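Local coordinates for protein methyltransferase (PDB 1WS6) that is probably an S-adenosylmethionine-dependent methyltransferase, whose family relatives methylate a guanine of bacterial small-subunit ribosomal RNA, at residues V2-G7 against V12-P17; A30-L35 against G56-S61; E62-V67 against F111-M116; G135-E138 against L142-L145. All blocks are in the same frame, centred on the assembly; numbering follows the deposited sequence.

Contact 1 (V2-G7 against V12-P17); sequences VRILGG and VALKVP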
loop_
_atom_site.group_PDB
_atom_site.type_symbol
_atom_site.label_atom_id
_atom_site.label_comp_id
_atom_site.label_asym_id
_atom_site.label_seq_id
_atom_site.Cartn_x
_atom_site.Cartn_y
_atom_site.Cartn_z
ATOM N N VAL A 2 -3.971 6.086 14.502
ATOM C CA VAL A 2 -3.969 4.775 13.864
ATOM C C VAL A 2 -2.757 3.994 14.356
ATOM O O VAL A 2 -1.681 4.555 14.547
ATOM C CB VAL A 2 -3.926 4.885 12.316
ATOM C CG1 VAL A 2 -4.978 5.877 11.835
ATOM C CG2 VAL A 2 -2.547 5.288 11.852
ATOM N N ARG A 3 -2.939 2.697 14.572
ATOM C CA ARG A 3 -1.860 1.854 15.068
ATOM C C ARG A 3 -1.546 0.688 14.147
ATOM O O ARG A 3 -2.400 0.233 13.380
ATOM C CB ARG A 3 -2.221 1.287 16.446
ATOM C CG ARG A 3 -2.453 2.323 17.538
ATOM C CD ARG A 3 -2.955 1.680 18.828
ATOM N NE ARG A 3 -3.246 2.676 19.860
ATOM C CZ ARG A 3 -2.323 3.413 20.475
ATOM N NH1 ARG A 3 -1.040 3.269 20.179
ATOM N NH2 ARG A 3 -2.682 4.311 21.381
ATOM N N ILE A 4 -0.303 0.216 14.228
ATOM C CA ILE A 4 0.123 -0.940 13.465
ATOM C C ILE A 4 -0.723 -2.043 14.099
ATOM O O ILE A 4 -0.859 -2.087 15.316
ATOM C CB ILE A 4 1.619 -1.249 13.703
ATOM C CG1 ILE A 4 2.489 -0.093 13.191
ATOM C CG2 ILE A 4 1.995 -2.566 13.026
ATOM C CD1 ILE A 4 2.335 0.198 11.705
ATOM N N LEU A 5 -1.300 -2.919 13.292
ATOM C CA LEU A 5 -2.139 -3.991 13.819
ATOM C C LEU A 5 -1.413 -5.257 14.262
ATOM O O LEU A 5 -1.822 -5.888 15.232
ATOM C CB LEU A 5 -3.218 -4.362 12.794
ATOM C CG LEU A 5 -4.512 -3.555 12.906
ATOM C CD1 LEU A 5 -4.246 -2.192 13.540
ATOM C CD2 LEU A 5 -5.119 -3.411 11.525
ATOM N N GLY A 6 -0.348 -5.635 13.562
ATOM C CA GLY A 6 0.375 -6.842 13.932
ATOM C C GLY A 6 1.864 -6.801 13.640
ATOM O O GLY A 6 2.403 -5.765 13.248
ATOM N N GLY A 7 2.539 -7.927 13.838
ATOM C CA GLY A 7 3.962 -7.974 13.571
ATOM C C GLY A 7 4.833 -7.261 14.588
ATOM O O GLY A 7 4.368 -6.871 15.656
ATOM N N VAL A 12 1.920 0.152 17.902
ATOM C CA VAL A 12 2.513 1.486 17.793
ATOM C C VAL A 12 1.645 2.497 17.038
ATOM O O VAL A 12 1.168 2.230 15.931
ATOM C CB VAL A 12 3.906 1.420 17.115
ATOM C CG1 VAL A 12 4.411 2.822 16.817
ATOM C CG2 VAL A 12 4.888 0.697 18.027
ATOM N N ALA A 13 1.456 3.665 17.646
ATOM C CA ALA A 13 0.649 4.726 17.051
ATOM C C ALA A 13 1.409 5.417 15.926
ATOM O O ALA A 13 2.612 5.654 16.021
ATOM C CB ALA A 13 0.261 5.748 18.115
ATOM N N LEU A 14 0.703 5.752 14.858
ATOM C CA LEU A 14 1.355 6.411 13.746
ATOM C C LEU A 14 0.877 7.841 13.630
ATOM O O LEU A 14 -0.315 8.105 13.733
ATOM C CB LEU A 14 1.063 5.659 12.445
ATOM C CG LEU A 14 1.535 4.202 12.397
ATOM C CD1 LEU A 14 1.107 3.550 11.088
ATOM C CD2 LEU A 14 3.051 4.167 12.566
ATOM N N LYS A 15 1.810 8.766 13.438
ATOM C CA LYS A 15 1.445 10.164 13.278
ATOM C C LYS A 15 0.748 10.264 11.921
ATOM O O LYS A 15 1.312 9.860 10.904
ATOM C CB LYS A 15 2.690 11.060 13.280
ATOM C CG LYS A 15 3.500 11.073 14.574
ATOM C CD LYS A 15 4.671 12.063 14.459
ATOM C CE LYS A 15 5.512 12.176 15.745
ATOM N NZ LYS A 15 6.416 11.005 16.011
ATOM N N VAL A 16 -0.476 10.782 11.899
ATOM C CA VAL A 16 -1.210 10.919 10.642
ATOM C C VAL A 16 -1.874 12.288 10.506
ATOM O O VAL A 16 -2.716 12.666 11.316
ATOM C CB VAL A 16 -2.290 9.826 10.501
ATOM C CG1 VAL A 16 -1.640 8.458 10.527
ATOM C CG2 VAL A 16 -3.306 9.949 11.620
ATOM N N PRO A 17 -1.507 13.043 9.462
ATOM C CA PRO A 17 -2.071 14.378 9.226
ATOM C C PRO A 17 -3.597 14.358 9.139
ATOM O O PRO A 17 -4.180 13.452 8.544
ATOM C CB PRO A 17 -1.412 14.799 7.913
ATOM C CG PRO A 17 -1.255 13.505 7.194
ATOM C CD PRO A 17 -0.750 12.584 8.285
#
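The guanidinium of Arg3 leans obliquely toward Ala13 and brings NH1 to 3.5 Å from Ala13 CB. An extended chain from CG to NE carries the group across the neighbouring strand, past Ala13, where NH1 also hydrogen-bonds the carbonyl of Gly11; a methyl as small as that of Ala13 lets the guanidinium come this close. Arg3 and Ala13 form an antiparallel non-hydrogen-bonded pair, and beside them the backbones are joined twice. Leu14 N donates to Val2 O at 2.7 Å, approaching almost in line with the carbonyl bond (C=O...N angle 178°). Ile4 N donates to Val12 O at 3.0 Å, but here the donor is tilted 23° from the carbonyl plane.

Val2 and Leu14 turn to the other side of the ribbon, the side without Arg3 and Ala13, and there the contact is entirely apolar. Val2 CG2 lies 3.6 Å from Val16 CG1 and touches Leu14 CB as well. It reaches both because it stands between the backbone N and the carbonyl carbon of its own residue, with CG1 at chi1 -49°. Ile4 sends its far methyl, CD1, to within 3.6 Å of Leu14 CD1, the two side chains crossing at about a right angle. Beta-branched valine and isoleucine, and leucine, suit this apolar underside, since Ile4 and Leu14 also rest on Leu57 of helix 54-61, whereas arginine suits the solvent side. Two short antiparallel strands held by a pair of backbone bonds make a small beta hairpin at the N-terminus, laid against the helices of a Rossmann-like methyltransferase fold.

Contact 2 (A30-L35 against G56-S61); sequences ALFDYL and GLEAAS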
loop_
_atom_site.group_PDB
_atom_site.type_symbol
_atom_site.label_atom_id
_atom_site.label_comp_id
_atom_site.label_asym_id
_atom_site.label_seq_id
_atom_site.Cartn_x
_atom_site.Cartn_y
_atom_site.Cartn_z
ATOM N N ALA A 30 -8.323 -6.974 7.511
ATOM C CA ALA A 30 -8.745 -8.062 6.626
ATOM C C ALA A 30 -7.714 -8.315 5.536
ATOM O O ALA A 30 -7.354 -9.459 5.269
ATOM C CB ALA A 30 -10.114 -7.757 5.998
ATOM N N LEU A 31 -7.233 -7.248 4.913
ATOM C CA LEU A 31 -6.244 -7.399 3.859
ATOM C C LEU A 31 -5.054 -8.239 4.317
ATOM O O LEU A 31 -4.645 -9.172 3.628
ATOM C CB LEU A 31 -5.736 -6.033 3.379
ATOM C CG LEU A 31 -4.613 -6.222 2.348
ATOM C CD1 LEU A 31 -5.144 -7.037 1.178
ATOM C CD2 LEU A 31 -4.076 -4.894 1.878
ATOM N N PHE A 32 -4.503 -7.920 5.483
ATOM C CA PHE A 32 -3.355 -8.663 5.969
ATOM C C PHE A 32 -3.650 -10.062 6.502
ATOM O O PHE A 32 -2.780 -10.933 6.439
ATOM C CB PHE A 32 -2.581 -7.800 6.972
ATOM C CG PHE A 32 -1.813 -6.683 6.307
ATOM C CD1 PHE A 32 -0.628 -6.947 5.634
ATOM C CD2 PHE A 32 -2.333 -5.403 6.242
ATOM C CE1 PHE A 32 0.019 -5.964 4.903
ATOM C CE2 PHE A 32 -1.687 -4.413 5.511
ATOM C CZ PHE A 32 -0.507 -4.699 4.839
ATOM N N ASP A 33 -4.861 -10.299 7.006
ATOM C CA ASP A 33 -5.201 -11.641 7.477
ATOM C C ASP A 33 -5.060 -12.526 6.250
ATOM O O ASP A 33 -4.547 -13.639 6.318
ATOM C CB ASP A 33 -6.653 -11.749 7.949
ATOM C CG ASP A 33 -6.883 -11.161 9.323
ATOM O OD1 ASP A 33 -5.910 -10.958 10.081
ATOM O OD2 ASP A 33 -8.068 -10.922 9.641
ATOM N N TYR A 34 -5.528 -12.005 5.122
ATOM C CA TYR A 34 -5.475 -12.715 3.854
ATOM C C TYR A 34 -4.048 -12.843 3.333
ATOM O O TYR A 34 -3.615 -13.920 2.943
ATOM C CB TYR A 34 -6.316 -11.977 2.817
ATOM C CG TYR A 34 -6.256 -12.604 1.448
ATOM C CD1 TYR A 34 -6.870 -13.827 1.197
ATOM C CD2 TYR A 34 -5.559 -11.995 0.413
ATOM C CE1 TYR A 34 -6.790 -14.426 -0.042
ATOM C CE2 TYR A 34 -5.473 -12.589 -0.831
ATOM C CZ TYR A 34 -6.090 -13.804 -1.050
ATOM O OH TYR A 34 -5.995 -14.412 -2.281
ATOM N N LEU A 35 -3.321 -11.731 3.334
ATOM C CA LEU A 35 -1.955 -11.703 2.839
ATOM C C LEU A 35 -0.983 -12.638 3.540
ATOM O O LEU A 35 -0.152 -13.260 2.883
ATOM C CB LEU A 35 -1.415 -10.273 2.881
ATOM C CG LEU A 35 -1.453 -9.502 1.560
ATOM C CD1 LEU A 35 -2.600 -9.982 0.690
ATOM C CD2 LEU A 35 -1.577 -8.018 1.861
ATOM N N GLY A 56 1.815 0.519 4.204
ATOM C CA GLY A 56 3.175 0.080 3.947
ATOM C C GLY A 56 3.954 -0.290 5.211
ATOM O O GLY A 56 4.785 -1.207 5.196
ATOM N N LEU A 57 3.714 0.429 6.302
ATOM C CA LEU A 57 4.410 0.132 7.546
ATOM C C LEU A 57 3.845 -1.139 8.174
ATOM O O LEU A 57 4.552 -1.870 8.882
ATOM C CB LEU A 57 4.295 1.304 8.520
ATOM C CG LEU A 57 5.116 2.530 8.106
ATOM C CD1 LEU A 57 4.923 3.669 9.107
ATOM C CD2 LEU A 57 6.589 2.136 8.030
ATOM N N GLU A 58 2.564 -1.398 7.914
ATOM C CA GLU A 58 1.924 -2.592 8.440
ATOM C C GLU A 58 2.606 -3.786 7.777
ATOM O O GLU A 58 2.908 -4.782 8.428
ATOM C CB GLU A 58 0.434 -2.582 8.110
ATOM C CG GLU A 58 -0.334 -3.798 8.612
ATOM C CD GLU A 58 -0.482 -3.826 10.127
ATOM O OE1 GLU A 58 -0.740 -2.758 10.724
ATOM O OE2 GLU A 58 -0.357 -4.917 10.719
ATOM N N ALA A 59 2.855 -3.677 6.478
ATOM C CA ALA A 59 3.518 -4.751 5.748
ATOM C C ALA A 59 4.916 -4.969 6.325
ATOM O O ALA A 59 5.325 -6.105 6.569
ATOM C CB ALA A 59 3.614 -4.405 4.254
ATOM N N ALA A 60 5.641 -3.878 6.544
ATOM C CA ALA A 60 6.985 -3.968 7.088
ATOM C C ALA A 60 6.952 -4.652 8.438
ATOM O O ALA A 60 7.759 -5.534 8.718
ATOM C CB ALA A 60 7.585 -2.588 7.225
ATOM N N SER A 61 6.005 -4.252 9.274
ATOM C CA SER A 61 5.878 -4.827 10.600
ATOM C C SER A 61 5.565 -6.307 10.534
ATOM O O SER A 61 5.858 -7.052 11.464
ATOM C CB SER A 61 4.772 -4.119 11.383
ATOM O OG SER A 61 4.604 -4.707 12.662
#
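Helix 54-61, the connecting helix of the first beta-alpha-beta crossover of a Rossmann-like fold, packs through Glu58 and Ala59 on Phe32 of helix 25-38. It links the parallel strands 44-48 and 65-69, and near its start lies Gly56, part of a glycine-rich sequence resembling the nucleotide-binding loop of such folds. Between the two segments the contact is carried by one aromatic ring, which can span helices whose closest CA atoms, those of Phe32 and Ala59, are still 7.9 Å apart.

The Glu58 and Phe32 side chains lie side by side, pointing opposite ways, and the methylene chain of Glu58 covers part of one face of the ring. Glu58 CG stands 3.7 Å from the centroid of the Phe32 ring, 23° off its normal, a CH-pi contact displaced toward the rim. Glutamate serves here because it is amphipathic: its CB and CG behave as hydrocarbon, while its buried carboxylate, turned 50° from the ring plane, is held beyond the ring by the backbone N-H groups of Leu5 (to OE1) and Gly6 (to OE2). The bend at chi2 (70°) lets one side chain do both. These N-H donors would offset the cost of burying a charge, although Glu62 brings a second carboxylate close. Alanine next along the helix leaves room for the ring to approach the backbone itself, with Phe32 CE1 3.8 Å from Ala59 CA and 4.0 Å from Ala59 CB.

Contact 3 (E62-V67 against F111-M116); sequences EGWEAV and FTVAFM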
loop_
_atom_site.group_PDB
_atom_site.type_symbol
_atom_site.label_atom_id
_atom_site.label_comp_id
_atom_site.label_asym_id
_atom_site.label_seq_id
_atom_site.Cartn_x
_atom_site.Cartn_y
_atom_site.Cartn_z
ATOM N N GLU A 62 4.972 -6.739 9.431
ATOM C CA GLU A 62 4.606 -8.135 9.316
ATOM C C GLU A 62 5.588 -8.993 8.548
ATOM O O GLU A 62 5.261 -10.104 8.149
ATOM C CB GLU A 62 3.192 -8.262 8.739
ATOM C CG GLU A 62 2.126 -7.883 9.763
ATOM C CD GLU A 62 0.706 -8.054 9.262
ATOM O OE1 GLU A 62 0.395 -9.090 8.629
ATOM O OE2 GLU A 62 -0.111 -7.147 9.529
ATOM N N GLY A 63 6.797 -8.479 8.356
ATOM C CA GLY A 63 7.816 -9.249 7.670
ATOM C C GLY A 63 8.021 -9.021 6.186
ATOM O O GLY A 63 8.825 -9.716 5.567
ATOM N N TRP A 64 7.302 -8.071 5.600
ATOM C CA TRP A 64 7.471 -7.778 4.178
ATOM C C TRP A 64 8.619 -6.802 3.997
ATOM O O TRP A 64 8.952 -6.059 4.917
ATOM C CB TRP A 64 6.220 -7.126 3.600
ATOM C CG TRP A 64 5.043 -8.012 3.550
ATOM C CD1 TRP A 64 4.166 -8.277 4.559
ATOM C CD2 TRP A 64 4.633 -8.802 2.438
ATOM N NE1 TRP A 64 3.227 -9.193 4.139
ATOM C CE2 TRP A 64 3.498 -9.532 2.838
ATOM C CE3 TRP A 64 5.120 -8.971 1.142
ATOM C CZ2 TRP A 64 2.846 -10.416 1.986
ATOM C CZ3 TRP A 64 4.474 -9.845 0.302
ATOM C CH2 TRP A 64 3.350 -10.558 0.724
ATOM N N GLU A 65 9.227 -6.818 2.816
ATOM C CA GLU A 65 10.300 -5.883 2.487
ATOM C C GLU A 65 9.502 -4.775 1.789
ATOM O O GLU A 65 9.192 -4.863 0.599
ATOM C CB GLU A 65 11.296 -6.522 1.514
ATOM C CG GLU A 65 12.597 -5.740 1.371
ATOM C CD GLU A 65 13.502 -6.272 0.262
ATOM O OE1 GLU A 65 13.669 -7.511 0.172
ATOM O OE2 GLU A 65 14.050 -5.447 -0.506
ATOM N N ALA A 66 9.155 -3.741 2.541
ATOM C CA ALA A 66 8.322 -2.675 2.013
ATOM C C ALA A 66 8.998 -1.482 1.364
ATOM O O ALA A 66 10.009 -0.981 1.833
ATOM C CB ALA A 66 7.383 -2.188 3.112
ATOM N N VAL A 67 8.398 -1.028 0.275
ATOM C CA VAL A 67 8.873 0.132 -0.455
ATOM C C VAL A 67 7.696 1.089 -0.515
ATOM O O VAL A 67 6.664 0.757 -1.066
ATOM C CB VAL A 67 9.299 -0.230 -1.883
ATOM C CG1 VAL A 67 9.553 1.035 -2.689
ATOM C CG2 VAL A 67 10.552 -1.070 -1.834
ATOM N N PHE A 111 8.043 -7.022 -7.133
ATOM C CA PHE A 111 7.377 -7.200 -5.854
ATOM C C PHE A 111 6.362 -8.319 -5.896
ATOM O O PHE A 111 5.872 -8.700 -6.964
ATOM C CB PHE A 111 6.642 -5.918 -5.473
ATOM C CG PHE A 111 7.499 -4.692 -5.515
ATOM C CD1 PHE A 111 8.056 -4.180 -4.354
ATOM C CD2 PHE A 111 7.758 -4.053 -6.722
ATOM C CE1 PHE A 111 8.858 -3.052 -4.393
ATOM C CE2 PHE A 111 8.560 -2.923 -6.769
ATOM C CZ PHE A 111 9.110 -2.421 -5.603
ATOM N N THR A 112 6.029 -8.826 -4.718
ATOM C CA THR A 112 5.042 -9.886 -4.600
ATOM C C THR A 112 3.641 -9.271 -4.481
ATOM O O THR A 112 2.654 -9.834 -4.956
ATOM C CB THR A 112 5.354 -10.742 -3.376
ATOM O OG1 THR A 112 6.645 -11.336 -3.559
ATOM C CG2 THR A 112 4.308 -11.826 -3.183
ATOM N N VAL A 113 3.570 -8.102 -3.857
ATOM C CA VAL A 113 2.307 -7.406 -3.678
ATOM C C VAL A 113 2.465 -5.912 -3.908
ATOM O O VAL A 113 3.461 -5.309 -3.501
ATOM C CB VAL A 113 1.751 -7.593 -2.255
ATOM C CG1 VAL A 113 0.481 -6.774 -2.090
ATOM C CG2 VAL A 113 1.490 -9.059 -1.989
ATOM N N ALA A 114 1.487 -5.321 -4.577
ATOM C CA ALA A 114 1.510 -3.890 -4.830
ATOM C C ALA A 114 0.138 -3.356 -4.435
ATOM O O ALA A 114 -0.849 -3.604 -5.122
ATOM C CB ALA A 114 1.793 -3.609 -6.302
ATOM N N PHE A 115 0.091 -2.652 -3.306
ATOM C CA PHE A 115 -1.139 -2.074 -2.776
ATOM C C PHE A 115 -1.219 -0.593 -3.094
ATOM O O PHE A 115 -0.275 0.159 -2.849
ATOM C CB PHE A 115 -1.209 -2.268 -1.256
ATOM C CG PHE A 115 -2.322 -1.492 -0.590
ATOM C CD1 PHE A 115 -2.164 -0.144 -0.271
ATOM C CD2 PHE A 115 -3.533 -2.102 -0.299
ATOM C CE1 PHE A 115 -3.199 0.583 0.329
ATOM C CE2 PHE A 115 -4.574 -1.385 0.301
ATOM C CZ PHE A 115 -4.407 -0.041 0.614
HETATM N N MSE A 116 -2.360 -0.170 -3.618
HETATM C CA MSE A 116 -2.543 1.227 -3.956
HETATM C C MSE A 116 -3.867 1.800 -3.454
HETATM O O MSE A 116 -4.943 1.335 -3.822
HETATM C CB MSE A 116 -2.434 1.399 -5.468
HETATM C CG MSE A 116 -2.706 2.797 -5.955
HETATM SE SE MSE A 116 -2.261 2.999 -7.825
HETATM C CE MSE A 116 -0.485 3.648 -7.570
#
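Trp64 points the outer rim of its indole at the strand 111-116, and both of the side chains it meets there cross it at about a right angle. CH2 of Trp64 lies 3.6 Å from Val113 CG2, which approaches obliquely; with Val113 CG1 anti to its backbone N (chi1 176°), CG2 is the branch turned to the indole. Trp64 CZ3 is 3.9 Å from Thr112 CB, which sits at the ring edge close to its plane. Thr112 thus gives its carbon side to the indole, and its hydroxyl OG1 is bonded to Glu138.

In the sheet of this Rossmann-like fold, strand 44-48 runs between 65-69 and 111-116. Trp64, in the loop just before strand 65-69, packs on Arg42 and Ala59 and meets Val113, which itself rests on Phe45 of the intervening strand. Helix 54-61 ends in a Schellman motif with Gly63 as C-prime residue; the positive phi there suits glycine, and Trp64 N returns to Ala59 O.

Farther along, Val67 and Phe111 reach across strand 44-48 to meet beside its Leu46. Here the aromatic ring again offers its edge: Val67 CG2 is 3.7 Å from Phe111 CE1, near the ring plane, the side chains crossing at roughly a right angle. The same ring has a cation-pi partner in Arg44.

Contact 4 (G135-E138 against L142-L145); sequences GLVE and LYVL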
loop_
_atom_site.group_PDB
_atom_site.type_symbol
_atom_site.label_atom_id
_atom_site.label_comp_id
_atom_site.label_asym_id
_atom_site.label_seq_id
_atom_site.Cartn_x
_atom_site.Cartn_y
_atom_site.Cartn_z
ATOM N N GLY A 135 3.770 -3.773 -14.782
ATOM C CA GLY A 135 4.245 -5.144 -14.726
ATOM C C GLY A 135 5.262 -5.367 -13.621
ATOM O O GLY A 135 6.132 -6.222 -13.753
ATOM N N LEU A 136 5.150 -4.622 -12.524
ATOM C CA LEU A 136 6.102 -4.750 -11.419
ATOM C C LEU A 136 5.903 -5.937 -10.466
ATOM O O LEU A 136 6.818 -6.290 -9.726
ATOM C CB LEU A 136 6.132 -3.458 -10.608
ATOM C CG LEU A 136 6.576 -2.186 -11.341
ATOM C CD1 LEU A 136 6.497 -1.007 -10.383
ATOM C CD2 LEU A 136 8.009 -2.359 -11.878
ATOM N N VAL A 137 4.723 -6.553 -10.478
ATOM C CA VAL A 137 4.456 -7.700 -9.610
ATOM C C VAL A 137 4.802 -9.021 -10.298
ATOM O O VAL A 137 4.355 -9.303 -11.404
ATOM C CB VAL A 137 2.975 -7.755 -9.171
ATOM C CG1 VAL A 137 2.717 -9.029 -8.372
ATOM C CG2 VAL A 137 2.634 -6.533 -8.323
ATOM N N GLU A 138 5.606 -9.825 -9.618
ATOM C CA GLU A 138 6.053 -11.120 -10.110
ATOM C C GLU A 138 4.888 -12.086 -10.274
ATOM O O GLU A 138 3.827 -11.905 -9.669
ATOM C CB GLU A 138 7.038 -11.717 -9.112
ATOM C CG GLU A 138 6.356 -12.219 -7.861
ATOM C CD GLU A 138 7.321 -12.540 -6.739
ATOM O OE1 GLU A 138 6.858 -13.088 -5.713
ATOM O OE2 GLU A 138 8.529 -12.239 -6.875
ATOM N N LEU A 142 0.150 -10.173 -6.294
ATOM C CA LEU A 142 -1.112 -9.443 -6.318
ATOM C C LEU A 142 -1.019 -7.939 -6.467
ATOM O O LEU A 142 -0.065 -7.315 -6.007
ATOM C CB LEU A 142 -1.890 -9.676 -5.029
ATOM C CG LEU A 142 -2.766 -10.899 -4.846
ATOM C CD1 LEU A 142 -3.406 -10.820 -3.471
ATOM C CD2 LEU A 142 -3.822 -10.947 -5.948
ATOM N N TYR A 143 -2.036 -7.377 -7.118
ATOM C CA TYR A 143 -2.199 -5.937 -7.268
ATOM C C TYR A 143 -3.472 -5.725 -6.461
ATOM O O TYR A 143 -4.501 -6.343 -6.742
ATOM C CB TYR A 143 -2.471 -5.501 -8.715
ATOM C CG TYR A 143 -1.261 -5.461 -9.621
ATOM C CD1 TYR A 143 -0.968 -6.525 -10.468
ATOM C CD2 TYR A 143 -0.407 -4.362 -9.627
ATOM C CE1 TYR A 143 0.136 -6.498 -11.291
ATOM C CE2 TYR A 143 0.709 -4.325 -10.451
ATOM C CZ TYR A 143 0.973 -5.398 -11.279
ATOM O OH TYR A 143 2.085 -5.390 -12.081
ATOM N N VAL A 144 -3.401 -4.890 -5.438
ATOM C CA VAL A 144 -4.568 -4.623 -4.620
ATOM C C VAL A 144 -4.911 -3.155 -4.761
ATOM O O VAL A 144 -4.078 -2.286 -4.509
ATOM C CB VAL A 144 -4.303 -4.933 -3.144
ATOM C CG1 VAL A 144 -5.549 -4.611 -2.327
ATOM C CG2 VAL A 144 -3.903 -6.399 -2.986
ATOM N N LEU A 145 -6.147 -2.882 -5.149
ATOM C CA LEU A 145 -6.581 -1.513 -5.352
ATOM C C LEU A 145 -7.705 -1.140 -4.378
ATOM O O LEU A 145 -8.705 -1.850 -4.293
ATOM C CB LEU A 145 -7.047 -1.375 -6.809
ATOM C CG LEU A 145 -6.188 -2.206 -7.796
ATOM C CD1 LEU A 145 -6.819 -2.253 -9.187
ATOM C CD2 LEU A 145 -4.789 -1.616 -7.877
HETATM O O HOH W 1 2.848 -7.611 -12.832
#
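The hydroxyl of Tyr143 meets a water and a bend of backbone at once. The water lies 2.5 Å from Tyr143 OH and donates a hydrogen bond to Val137 O at 2.7 Å, so it ties the end of the phenol to the segment 135-138. Leu136 N, which is hydrogen-bonded to Ser134 OG, lies 3.2 Å from Tyr143 OH, near the plane of the ring. Gly135 CA also lies close, 3.4 Å from Tyr143 OH. The positive phi of Gly135, which favours glycine, occurs where the chain leaves helix 126-134, and the next peptide nitrogen is the one near the hydroxyl.

Strand 141-148 is an inner strand of the Rossmann-like sheet, parallel to 111-116 on one flank; on the other, the antiparallel strand 164-170, inserted between 141-148 and 157-161, is a hallmark of the class I methyltransferase fold. Tyr143 packs there on Leu131 and Leu132 of helix 126-134, a place for a mainly apolar ring whose one polar atom finds a partner in the water.

Val137 covers one face of the same ring. Its CG2 stands 3.7 Å from the centroid of the Tyr143 ring and 16° off the normal, a CH-pi contact between side chains that approach from opposing strands, head beside tail. A beta-branched residue suits the spot because its two methyls can serve ring and strand together: with CG1 anti to the nitrogen of Val137 (chi1 175°), that methyl lies 3.5 Å from Leu142 N. Leu142 points away from Val137, and its side chain meets Tyr39 and Glu170.

Contacts 2, 3 and 4 are buried, whereas contact 1, about 14 Å from the centre of the chain, is only partly so and keeps one charged, exposed residue. Contact 1 is the one joined by direct backbone bonds between its segments; contacts 2 and 3 rely on aromatic rings against aliphatic groups, and contact 4 adds a bridging water. Contacts 1 and 2 share a polar seam, since Glu58 and Ser61 bond backbone atoms of Leu5 and Gly6. Helix 54-61 of contact 2 runs on into strand 65-69 of contact 3, and neighbouring strands 111-116 and 141-148 carry the sheet from contact 3 to contact 4. Contacts 1 and 4 lie on opposite sides of the chain's centre.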